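Local atomic coordinates of leucine-rich repeat protein (Bacteroides thetaiotaomicron, PDB entry 4ECN), a protein that is of unknown function but, as an extracellular protein built largely of leucine-rich repeats, probably binds other proteins. Residues F455-I465 against N503-L511; A675-Q686 against P698-M709. One frame throughout, in Å; residues are numbered along the deposited sequence.

Interaction 1. Residues F455-I465 against N503-L511; sequences FANSPFTYDNI and NMTQLPDFL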
loop_
_atom_site.group_PDB
_atom_site.type_symbol
_atom_site.label_atom_id
_atom_site.label_comp_id
_atom_site.label_asym_id
_atom_site.label_seq_id
_atom_site.Cartn_x
_atom_site.Cartn_y
_atom_site.Cartn_z
ATOM N N PHE A 455 -9.755 1.797 3.211
ATOM C CA PHE A 455 -9.572 1.381 4.602
ATOM C C PHE A 455 -8.761 0.151 4.611
ATOM O O PHE A 455 -9.106 -0.786 3.890
ATOM C CB PHE A 455 -10.892 1.111 5.314
ATOM C CG PHE A 455 -11.962 2.160 5.267
ATOM C CD1 PHE A 455 -12.037 3.138 6.250
ATOM C CD2 PHE A 455 -12.974 2.093 4.319
ATOM C CE1 PHE A 455 -13.067 4.075 6.243
ATOM C CE2 PHE A 455 -14.007 3.020 4.317
ATOM C CZ PHE A 455 -14.042 4.013 5.274
ATOM N N ALA A 456 -7.697 0.099 5.397
ATOM C CA ALA A 456 -6.916 -1.130 5.459
ATOM C C ALA A 456 -6.054 -1.161 6.697
ATOM O O ALA A 456 -5.681 -0.113 7.225
ATOM C CB ALA A 456 -6.052 -1.293 4.216
ATOM N N ASN A 457 -5.770 -2.390 7.165
ATOM C CA ASN A 457 -4.904 -2.753 8.288
ATOM C C ASN A 457 -5.238 -1.964 9.539
ATOM O O ASN A 457 -4.333 -1.445 10.205
ATOM C CB ASN A 457 -3.460 -2.528 7.905
ATOM C CG ASN A 457 -3.139 -2.937 6.500
ATOM O OD1 ASN A 457 -3.168 -4.119 6.152
ATOM N ND2 ASN A 457 -2.850 -1.955 5.664
ATOM N N SER A 458 -6.559 -1.883 9.843
ATOM C CA SER A 458 -7.143 -1.184 10.994
ATOM C C SER A 458 -7.783 -2.164 11.988
ATOM O O SER A 458 -8.307 -3.219 11.585
ATOM C CB SER A 458 -8.186 -0.171 10.532
ATOM O OG SER A 458 -7.585 0.955 9.908
ATOM N N PRO A 459 -7.791 -1.821 13.300
ATOM C CA PRO A 459 -8.373 -2.746 14.283
ATOM C C PRO A 459 -9.856 -2.489 14.594
ATOM O O PRO A 459 -10.344 -3.067 15.553
ATOM C CB PRO A 459 -7.527 -2.475 15.523
ATOM C CG PRO A 459 -7.204 -1.013 15.438
ATOM C CD PRO A 459 -7.183 -0.647 13.969
ATOM N N PHE A 460 -10.579 -1.649 13.830
ATOM C CA PHE A 460 -11.984 -1.365 14.162
ATOM C C PHE A 460 -12.907 -2.574 13.940
ATOM O O PHE A 460 -12.577 -3.497 13.189
ATOM C CB PHE A 460 -12.550 -0.156 13.377
ATOM C CG PHE A 460 -12.221 -0.039 11.903
ATOM C CD1 PHE A 460 -12.491 -1.088 11.023
ATOM C CD2 PHE A 460 -11.718 1.150 11.379
ATOM C CE1 PHE A 460 -12.187 -0.977 9.664
ATOM C CE2 PHE A 460 -11.430 1.264 10.016
ATOM C CZ PHE A 460 -11.672 0.201 9.166
ATOM N N THR A 461 -14.069 -2.539 14.605
ATOM C CA THR A 461 -15.144 -3.535 14.521
ATOM C C THR A 461 -16.152 -3.013 13.460
ATOM O O THR A 461 -16.132 -1.822 13.167
ATOM C CB THR A 461 -15.745 -3.807 15.916
ATOM O OG1 THR A 461 -16.210 -2.593 16.492
ATOM C CG2 THR A 461 -14.737 -4.439 16.867
ATOM N N TYR A 462 -16.987 -3.881 12.852
ATOM C CA TYR A 462 -17.847 -3.501 11.715
ATOM C C TYR A 462 -18.906 -2.418 12.059
ATOM O O TYR A 462 -19.388 -1.720 11.158
ATOM C CB TYR A 462 -18.557 -4.742 11.137
ATOM C CG TYR A 462 -19.800 -5.192 11.876
ATOM C CD1 TYR A 462 -19.723 -6.100 12.931
ATOM C CD2 TYR A 462 -21.062 -4.761 11.479
ATOM C CE1 TYR A 462 -20.871 -6.535 13.598
ATOM C CE2 TYR A 462 -22.214 -5.185 12.139
ATOM C CZ TYR A 462 -22.116 -6.069 13.200
ATOM O OH TYR A 462 -23.275 -6.459 13.834
ATOM N N ASP A 463 -19.269 -2.300 13.342
ATOM C CA ASP A 463 -20.304 -1.388 13.830
ATOM C C ASP A 463 -19.738 0.021 14.125
ATOM O O ASP A 463 -20.483 0.931 14.517
ATOM C CB ASP A 463 -20.966 -1.989 15.093
ATOM C CG ASP A 463 -20.014 -2.412 16.209
ATOM O OD1 ASP A 463 -19.173 -3.311 15.967
ATOM O OD2 ASP A 463 -20.175 -1.910 17.350
ATOM N N ASN A 464 -18.428 0.199 13.922
ATOM C CA ASN A 464 -17.754 1.465 14.168
ATOM C C ASN A 464 -17.281 2.120 12.873
ATOM O O ASN A 464 -16.607 3.155 12.928
ATOM C CB ASN A 464 -16.588 1.238 15.106
ATOM C CG ASN A 464 -17.038 1.123 16.529
ATOM O OD1 ASN A 464 -18.186 1.415 16.862
ATOM N ND2 ASN A 464 -16.129 0.742 17.402
ATOM N N ILE A 465 -17.687 1.552 11.717
ATOM C CA ILE A 465 -17.329 2.075 10.405
ATOM C C ILE A 465 -18.508 2.883 9.862
ATOM O O ILE A 465 -19.426 2.310 9.262
ATOM C CB ILE A 465 -16.873 0.977 9.385
ATOM C CG1 ILE A 465 -15.918 -0.063 10.005
ATOM C CG2 ILE A 465 -16.270 1.618 8.126
ATOM C CD1 ILE A 465 -15.744 -1.302 9.175
ATOM N N ASN A 503 -10.482 -7.445 13.209
ATOM C CA ASN A 503 -11.544 -7.538 14.214
ATOM C C ASN A 503 -12.929 -7.321 13.622
ATOM O O ASN A 503 -13.922 -7.231 14.359
ATOM C CB ASN A 503 -11.264 -6.507 15.314
ATOM C CG ASN A 503 -9.867 -6.661 15.876
ATOM O OD1 ASN A 503 -9.294 -7.762 15.889
ATOM N ND2 ASN A 503 -9.242 -5.552 16.255
HETATM N N MSE A 504 -12.999 -7.296 12.295
HETATM C CA MSE A 504 -14.233 -7.106 11.553
HETATM C C MSE A 504 -14.882 -8.475 11.367
HETATM O O MSE A 504 -14.314 -9.340 10.679
HETATM C CB MSE A 504 -13.906 -6.409 10.239
HETATM C CG MSE A 504 -14.964 -5.440 9.806
HETATM SE SE MSE A 504 -14.449 -4.541 8.186
HETATM C CE MSE A 504 -14.179 -6.097 6.975
ATOM N N THR A 505 -16.039 -8.694 12.043
ATOM C CA THR A 505 -16.714 -10.002 12.070
ATOM C C THR A 505 -17.709 -10.183 10.923
ATOM O O THR A 505 -18.104 -11.323 10.652
ATOM C CB THR A 505 -17.418 -10.234 13.400
ATOM O OG1 THR A 505 -18.343 -9.173 13.675
ATOM C CG2 THR A 505 -16.425 -10.423 14.540
ATOM N N GLN A 506 -18.079 -9.088 10.241
ATOM C CA GLN A 506 -18.926 -9.081 9.041
ATOM C C GLN A 506 -18.651 -7.801 8.237
ATOM O O GLN A 506 -17.978 -6.892 8.733
ATOM C CB GLN A 506 -20.426 -9.232 9.364
ATOM C CG GLN A 506 -21.068 -8.099 10.118
ATOM C CD GLN A 506 -22.261 -8.624 10.861
ATOM O OE1 GLN A 506 -22.152 -9.434 11.805
ATOM N NE2 GLN A 506 -23.430 -8.184 10.446
ATOM N N LEU A 507 -19.155 -7.731 7.002
ATOM C CA LEU A 507 -18.953 -6.531 6.210
ATOM C C LEU A 507 -19.868 -5.446 6.754
ATOM O O LEU A 507 -21.005 -5.753 7.143
ATOM C CB LEU A 507 -19.192 -6.769 4.704
ATOM C CG LEU A 507 -18.421 -7.886 4.012
ATOM C CD1 LEU A 507 -18.909 -8.046 2.608
ATOM C CD2 LEU A 507 -16.918 -7.631 4.021
ATOM N N PRO A 508 -19.365 -4.187 6.849
ATOM C CA PRO A 508 -20.192 -3.094 7.371
ATOM C C PRO A 508 -21.353 -2.767 6.428
ATOM O O PRO A 508 -21.227 -2.930 5.196
ATOM C CB PRO A 508 -19.200 -1.933 7.481
ATOM C CG PRO A 508 -18.196 -2.221 6.525
ATOM C CD PRO A 508 -18.031 -3.692 6.462
ATOM N N ASP A 509 -22.479 -2.280 7.018
ATOM C CA ASP A 509 -23.734 -1.976 6.325
ATOM C C ASP A 509 -23.622 -0.905 5.238
ATOM O O ASP A 509 -24.419 -0.949 4.294
ATOM C CB ASP A 509 -24.803 -1.511 7.320
ATOM C CG ASP A 509 -25.834 -2.580 7.637
ATOM O OD1 ASP A 509 -25.431 -3.677 8.112
ATOM O OD2 ASP A 509 -27.047 -2.322 7.413
ATOM N N PHE A 510 -22.650 0.036 5.345
ATOM C CA PHE A 510 -22.533 1.151 4.409
ATOM C C PHE A 510 -22.341 0.647 2.948
ATOM O O PHE A 510 -22.843 1.302 2.029
ATOM C CB PHE A 510 -21.411 2.108 4.821
ATOM C CG PHE A 510 -20.016 1.782 4.359
ATOM C CD1 PHE A 510 -19.544 2.246 3.139
ATOM C CD2 PHE A 510 -19.151 1.066 5.170
ATOM C CE1 PHE A 510 -18.261 1.928 2.701
ATOM C CE2 PHE A 510 -17.859 0.761 4.736
ATOM C CZ PHE A 510 -17.424 1.192 3.506
ATOM N N LEU A 511 -21.687 -0.528 2.745
ATOM C CA LEU A 511 -21.431 -1.104 1.414
ATOM C C LEU A 511 -22.697 -1.392 0.622
ATOM O O LEU A 511 -22.715 -1.214 -0.595
ATOM C CB LEU A 511 -20.651 -2.422 1.530
ATOM C CG LEU A 511 -19.233 -2.329 2.006
ATOM C CD1 LEU A 511 -18.683 -3.711 2.309
ATOM C CD2 LEU A 511 -18.372 -1.558 1.014
HETATM O O HOH W 1 -16.723 -6.443 14.004
HETATM O O HOH W 2 -21.685 0.640 8.217
#
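The carboxamide of Asn-503 reaches back to the preceding turn: its ND2 gives a hydrogen bond of 2.8 Å to the carbonyl O of Pro-459, which lies close to the amide plane, with an angle of 158° at the hydrogen. One water ties the backbones together, accepting from the N atoms of Tyr-462 and Thr-505 and donating to Asn-503 O. A second water links Ile-465 O to Phe-510 N.

Tyr-462 carries much of the contact. With CG between its own backbone N and carbonyl carbon (chi1 81°), the ring is swung across Gln-506. CG of Gln-506 sits over the middle of one face, 3.5 Å from the centroid of the Tyr-462 ring in a CH-pi contact, and the amide beyond it lies flat on the same ring, the planes only 1° apart.

Deeper in, Ile-465 splits its two branches: its CD1 meets SE of Met-504 at 3.6 Å and CG of Pro-508 at 3.7 Å, while CG2 touches CE2 of Phe-510 at 3.8 Å. CZ of Phe-510 also meets CE2 of Phe-455. Such loops, following the parallel strands 452-456 and 495-499 and stacking on one another around an apolar interior, are typical of the leucine-rich repeat solenoid.

Interaction 2. Residues A675-Q686 against P698-M709; sequences ASTVTLSYNEIQ and PISTIILSNNLM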
loop_
_atom_site.group_PDB
_atom_site.type_symbol
_atom_site.label_atom_id
_atom_site.label_comp_id
_atom_site.label_asym_id
_atom_site.label_seq_id
_atom_site.Cartn_x
_atom_site.Cartn_y
_atom_site.Cartn_z
ATOM N N ALA A 675 -5.668 -20.703 -25.434
ATOM C CA ALA A 675 -4.579 -20.131 -24.647
ATOM C C ALA A 675 -3.224 -20.595 -25.152
ATOM O O ALA A 675 -3.063 -21.765 -25.515
ATOM C CB ALA A 675 -4.729 -20.503 -23.183
ATOM N N SER A 676 -2.241 -19.662 -25.155
ATOM C CA SER A 676 -0.881 -19.906 -25.632
ATOM C C SER A 676 -0.120 -20.828 -24.690
ATOM O O SER A 676 0.617 -21.671 -25.171
ATOM C CB SER A 676 -0.130 -18.591 -25.786
ATOM O OG SER A 676 -0.847 -17.689 -26.617
ATOM N N THR A 677 -0.304 -20.684 -23.358
ATOM C CA THR A 677 0.375 -21.510 -22.358
ATOM C C THR A 677 -0.663 -22.270 -21.510
ATOM O O THR A 677 -1.657 -21.702 -21.043
ATOM C CB THR A 677 1.318 -20.667 -21.479
ATOM O OG1 THR A 677 2.300 -20.021 -22.299
ATOM C CG2 THR A 677 2.029 -21.496 -20.428
ATOM N N VAL A 678 -0.418 -23.583 -21.336
ATOM C CA VAL A 678 -1.270 -24.479 -20.552
ATOM C C VAL A 678 -0.377 -25.133 -19.521
ATOM O O VAL A 678 0.590 -25.794 -19.903
ATOM C CB VAL A 678 -2.049 -25.499 -21.419
ATOM C CG1 VAL A 678 -2.812 -26.488 -20.548
ATOM C CG2 VAL A 678 -2.995 -24.785 -22.376
ATOM N N THR A 679 -0.643 -24.868 -18.215
ATOM C CA THR A 679 0.170 -25.420 -17.140
ATOM C C THR A 679 -0.588 -26.541 -16.489
ATOM O O THR A 679 -1.664 -26.322 -15.930
ATOM C CB THR A 679 0.585 -24.361 -16.126
ATOM O OG1 THR A 679 1.023 -23.171 -16.792
ATOM C CG2 THR A 679 1.625 -24.887 -15.130
ATOM N N LEU A 680 -0.031 -27.746 -16.581
ATOM C CA LEU A 680 -0.626 -28.948 -16.030
ATOM C C LEU A 680 0.391 -29.719 -15.210
ATOM O O LEU A 680 0.238 -30.920 -15.012
ATOM C CB LEU A 680 -1.185 -29.816 -17.167
ATOM C CG LEU A 680 -2.450 -29.313 -17.877
ATOM C CD1 LEU A 680 -2.638 -30.007 -19.212
ATOM C CD2 LEU A 680 -3.666 -29.441 -16.991
ATOM N N SER A 681 1.415 -29.024 -14.700
ATOM C CA SER A 681 2.465 -29.624 -13.871
ATOM C C SER A 681 1.906 -29.925 -12.481
ATOM O O SER A 681 0.948 -29.263 -12.061
ATOM C CB SER A 681 3.689 -28.725 -13.799
ATOM O OG SER A 681 3.338 -27.448 -13.309
ATOM N N TYR A 682 2.446 -30.975 -11.803
ATOM C CA TYR A 682 2.010 -31.470 -10.485
ATOM C C TYR A 682 0.552 -31.847 -10.557
ATOM O O TYR A 682 -0.330 -31.105 -10.108
ATOM C CB TYR A 682 2.268 -30.493 -9.333
ATOM C CG TYR A 682 3.730 -30.171 -9.145
ATOM C CD1 TYR A 682 4.335 -29.136 -9.861
ATOM C CD2 TYR A 682 4.513 -30.889 -8.245
ATOM C CE1 TYR A 682 5.680 -28.826 -9.686
ATOM C CE2 TYR A 682 5.858 -30.573 -8.048
ATOM C CZ TYR A 682 6.432 -29.528 -8.760
ATOM O OH TYR A 682 7.756 -29.196 -8.585
ATOM N N ASN A 683 0.307 -32.991 -11.198
ATOM C CA ASN A 683 -1.019 -33.582 -11.353
ATOM C C ASN A 683 -0.851 -35.085 -11.317
ATOM O O ASN A 683 0.104 -35.558 -10.712
ATOM C CB ASN A 683 -1.722 -33.073 -12.618
ATOM C CG ASN A 683 -2.474 -31.792 -12.363
ATOM O OD1 ASN A 683 -3.400 -31.779 -11.582
ATOM N ND2 ASN A 683 -2.112 -30.691 -12.995
ATOM N N GLU A 684 -1.781 -35.839 -11.873
ATOM C CA GLU A 684 -1.706 -37.293 -11.842
ATOM C C GLU A 684 -1.994 -37.844 -13.232
ATOM O O GLU A 684 -2.563 -38.930 -13.382
ATOM C CB GLU A 684 -2.674 -37.854 -10.797
ATOM C CG GLU A 684 -2.367 -37.423 -9.371
ATOM C CD GLU A 684 -3.344 -37.922 -8.331
ATOM O OE1 GLU A 684 -3.623 -39.142 -8.305
ATOM O OE2 GLU A 684 -3.796 -37.095 -7.512
ATOM N N ILE A 685 -1.563 -37.080 -14.255
ATOM C CA ILE A 685 -1.739 -37.362 -15.672
ATOM C C ILE A 685 -0.884 -38.545 -16.053
ATOM O O ILE A 685 0.347 -38.522 -15.900
ATOM C CB ILE A 685 -1.401 -36.101 -16.502
ATOM C CG1 ILE A 685 -2.428 -34.966 -16.202
ATOM C CG2 ILE A 685 -1.329 -36.429 -17.994
ATOM C CD1 ILE A 685 -1.960 -33.602 -16.543
ATOM N N GLN A 686 -1.555 -39.594 -16.537
ATOM C CA GLN A 686 -0.913 -40.825 -16.986
ATOM C C GLN A 686 -0.955 -40.933 -18.499
ATOM O O GLN A 686 -0.078 -41.559 -19.078
ATOM C CB GLN A 686 -1.590 -42.029 -16.346
ATOM C CG GLN A 686 -0.722 -42.676 -15.299
ATOM C CD GLN A 686 -1.482 -43.666 -14.462
ATOM O OE1 GLN A 686 -2.222 -43.297 -13.539
ATOM N NE2 GLN A 686 -1.238 -44.942 -14.698
ATOM N N PRO A 698 -4.674 -23.442 -29.611
ATOM C CA PRO A 698 -3.441 -22.774 -30.084
ATOM C C PRO A 698 -2.365 -22.702 -29.001
ATOM O O PRO A 698 -1.910 -21.606 -28.644
ATOM C CB PRO A 698 -3.924 -21.378 -30.485
ATOM C CG PRO A 698 -5.157 -21.157 -29.690
ATOM C CD PRO A 698 -5.731 -22.465 -29.270
ATOM N N ILE A 699 -1.934 -23.877 -28.507
ATOM C CA ILE A 699 -0.927 -23.984 -27.454
ATOM C C ILE A 699 0.476 -23.904 -28.060
ATOM O O ILE A 699 0.786 -24.656 -28.997
ATOM C CB ILE A 699 -1.117 -25.297 -26.649
ATOM C CG1 ILE A 699 -2.597 -25.500 -26.241
ATOM C CG2 ILE A 699 -0.191 -25.324 -25.416
ATOM C CD1 ILE A 699 -2.923 -26.846 -25.557
ATOM N N SER A 700 1.326 -23.006 -27.513
ATOM C CA SER A 700 2.728 -22.823 -27.919
ATOM C C SER A 700 3.693 -23.315 -26.838
ATOM O O SER A 700 4.842 -23.617 -27.150
ATOM C CB SER A 700 3.015 -21.367 -28.238
ATOM O OG SER A 700 2.850 -20.551 -27.097
ATOM N N THR A 701 3.235 -23.382 -25.567
ATOM C CA THR A 701 3.994 -23.898 -24.423
ATOM C C THR A 701 3.076 -24.843 -23.649
ATOM O O THR A 701 1.975 -24.427 -23.265
ATOM C CB THR A 701 4.548 -22.756 -23.541
ATOM O OG1 THR A 701 5.245 -21.812 -24.348
ATOM C CG2 THR A 701 5.484 -23.252 -22.467
ATOM N N ILE A 702 3.507 -26.116 -23.439
ATOM C CA ILE A 702 2.723 -27.097 -22.673
ATOM C C ILE A 702 3.586 -27.509 -21.498
ATOM O O ILE A 702 4.691 -27.997 -21.709
ATOM C CB ILE A 702 2.193 -28.311 -23.516
ATOM C CG1 ILE A 702 1.173 -29.154 -22.749
ATOM C CG2 ILE A 702 3.302 -29.198 -24.121
ATOM C CD1 ILE A 702 -0.122 -28.598 -22.666
ATOM N N ILE A 703 3.118 -27.259 -20.256
ATOM C CA ILE A 703 3.931 -27.593 -19.082
ATOM C C ILE A 703 3.270 -28.809 -18.421
ATOM O O ILE A 703 2.206 -28.692 -17.819
ATOM C CB ILE A 703 4.154 -26.382 -18.113
ATOM C CG1 ILE A 703 4.543 -25.104 -18.888
ATOM C CG2 ILE A 703 5.218 -26.711 -17.069
ATOM C CD1 ILE A 703 4.633 -23.866 -18.078
ATOM N N LEU A 704 3.886 -29.993 -18.617
ATOM C CA LEU A 704 3.400 -31.277 -18.096
ATOM C C LEU A 704 4.399 -31.944 -17.146
ATOM O O LEU A 704 4.363 -33.172 -17.007
ATOM C CB LEU A 704 3.101 -32.236 -19.251
ATOM C CG LEU A 704 1.834 -31.953 -20.052
ATOM C CD1 LEU A 704 1.902 -32.612 -21.431
ATOM C CD2 LEU A 704 0.574 -32.320 -19.274
ATOM N N SER A 705 5.249 -31.140 -16.449
ATOM C CA SER A 705 6.240 -31.680 -15.534
ATOM C C SER A 705 5.555 -32.188 -14.279
ATOM O O SER A 705 4.466 -31.745 -13.968
ATOM C CB SER A 705 7.322 -30.650 -15.199
ATOM O OG SER A 705 6.905 -29.600 -14.345
ATOM N N ASN A 706 6.172 -33.148 -13.583
ATOM C CA ASN A 706 5.703 -33.746 -12.328
ATOM C C ASN A 706 4.336 -34.381 -12.538
ATOM O O ASN A 706 3.324 -33.922 -12.007
ATOM C CB ASN A 706 5.689 -32.746 -11.184
ATOM C CG ASN A 706 7.061 -32.218 -10.880
ATOM O OD1 ASN A 706 7.517 -31.222 -11.476
ATOM N ND2 ASN A 706 7.735 -32.843 -9.924
ATOM N N ASN A 707 4.333 -35.442 -13.356
ATOM C CA ASN A 707 3.168 -36.245 -13.689
ATOM C C ASN A 707 3.591 -37.706 -13.747
ATOM O O ASN A 707 4.738 -38.024 -13.388
ATOM C CB ASN A 707 2.492 -35.769 -14.958
ATOM C CG ASN A 707 1.561 -34.615 -14.661
ATOM O OD1 ASN A 707 0.530 -34.783 -14.008
ATOM N ND2 ASN A 707 1.910 -33.416 -15.104
ATOM N N LEU A 708 2.645 -38.603 -14.100
ATOM C CA LEU A 708 2.830 -40.051 -14.013
ATOM C C LEU A 708 2.872 -40.785 -15.369
ATOM O O LEU A 708 2.580 -41.982 -15.408
ATOM C CB LEU A 708 1.657 -40.603 -13.192
ATOM C CG LEU A 708 1.529 -40.079 -11.758
ATOM C CD1 LEU A 708 0.190 -40.427 -11.182
ATOM C CD2 LEU A 708 2.660 -40.569 -10.870
HETATM N N MSE A 709 3.293 -40.107 -16.446
HETATM C CA MSE A 709 3.361 -40.702 -17.782
HETATM C C MSE A 709 4.557 -41.630 -17.920
HETATM O O MSE A 709 5.645 -41.270 -17.493
HETATM C CB MSE A 709 3.433 -39.596 -18.842
HETATM C CG MSE A 709 2.109 -38.855 -19.011
HETATM SE SE MSE A 709 2.279 -37.354 -20.215
HETATM C CE MSE A 709 2.506 -35.979 -18.901
HETATM O O HOH W 3 -0.508 -19.112 -29.274
HETATM O O HOH W 4 3.591 -19.670 -24.610
#
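Leu-680 O is gripped from opposite faces of its carbonyl plane by two asparagine amides, ND2 of Asn-707 at 3.0 Å and ND2 of Asn-683 at 3.1 Å. The same Asn-707 ND2 also donates to Leu-704 O in its own turn, which it meets from above the carbonyl plane. OD1 of Asn-707 accepts from Ile-685 N at 3.1 Å, so both ends of this buried amide are used. CG of Asn-707 stands beside its own backbone N, opposite the carbonyl carbon (chi1 -83°), which leads the amide to these partners. Replacing Asn-707 with a leucine would probably leave Ile-685 N without its acceptor and strip Leu-680 O of one of its two donors.

This is the asparagine ladder of a leucine-rich repeat: Asn-683 and Asn-707 hold equivalent places after parallel strands 677-679 and 701-703, and Asn-738 follows on, bonded to Leu-704 O and Met-709 N. Asn-683 likewise reaches Ile-656 N and Phe-651 O of the preceding turn.

Along the strands the backbone bonds alternate, Val-678 N to Thr-701 O, Ile-703 N to Val-678 O (2.9 Å) and Leu-680 N to Ile-703 O (2.7 Å). Beyond them Tyr-682 N donates to Ser-705 O, Asn-683 N to Asn-706 O and Leu-708 N to Ile-685 O. At the start Ser-676 O takes two donors, the N atoms of Ser-700 and Thr-701. One water joins the hydroxyls of Thr-677, Ser-700 and Thr-701.

Inside, CB of Leu-680 rests against CD2 of Leu-704. The Asn-706 amide stacks over one face of the Tyr-682 ring, planes 9° apart, its OD1 3.4 Å from CZ of Tyr-682; Tyr-653 stacks on Tyr-682 as well.

How the interactions relate
Both contacts join neighbouring turns of the leucine-rich repeat region, but beside different sheets: interaction 1 joins the loops after strands 452-456 and 495-499 of the mixed sheet, interaction 2 pairs strands 675-679 and 701-703 of the wholly parallel one directly. Accordingly, no direct backbone bond joins the segments of interaction 1. Their centres are 42 Å apart and their nearest atoms about 30 Å, so they do not touch; along the chain interaction 1 closes before interaction 2 opens. The centre of interaction 1 lies about 18 Å from the centre of the chain, that of interaction 2 about 35 Å. The sodium ion, bound at Gln-314 and Val-317, involves residues of neither.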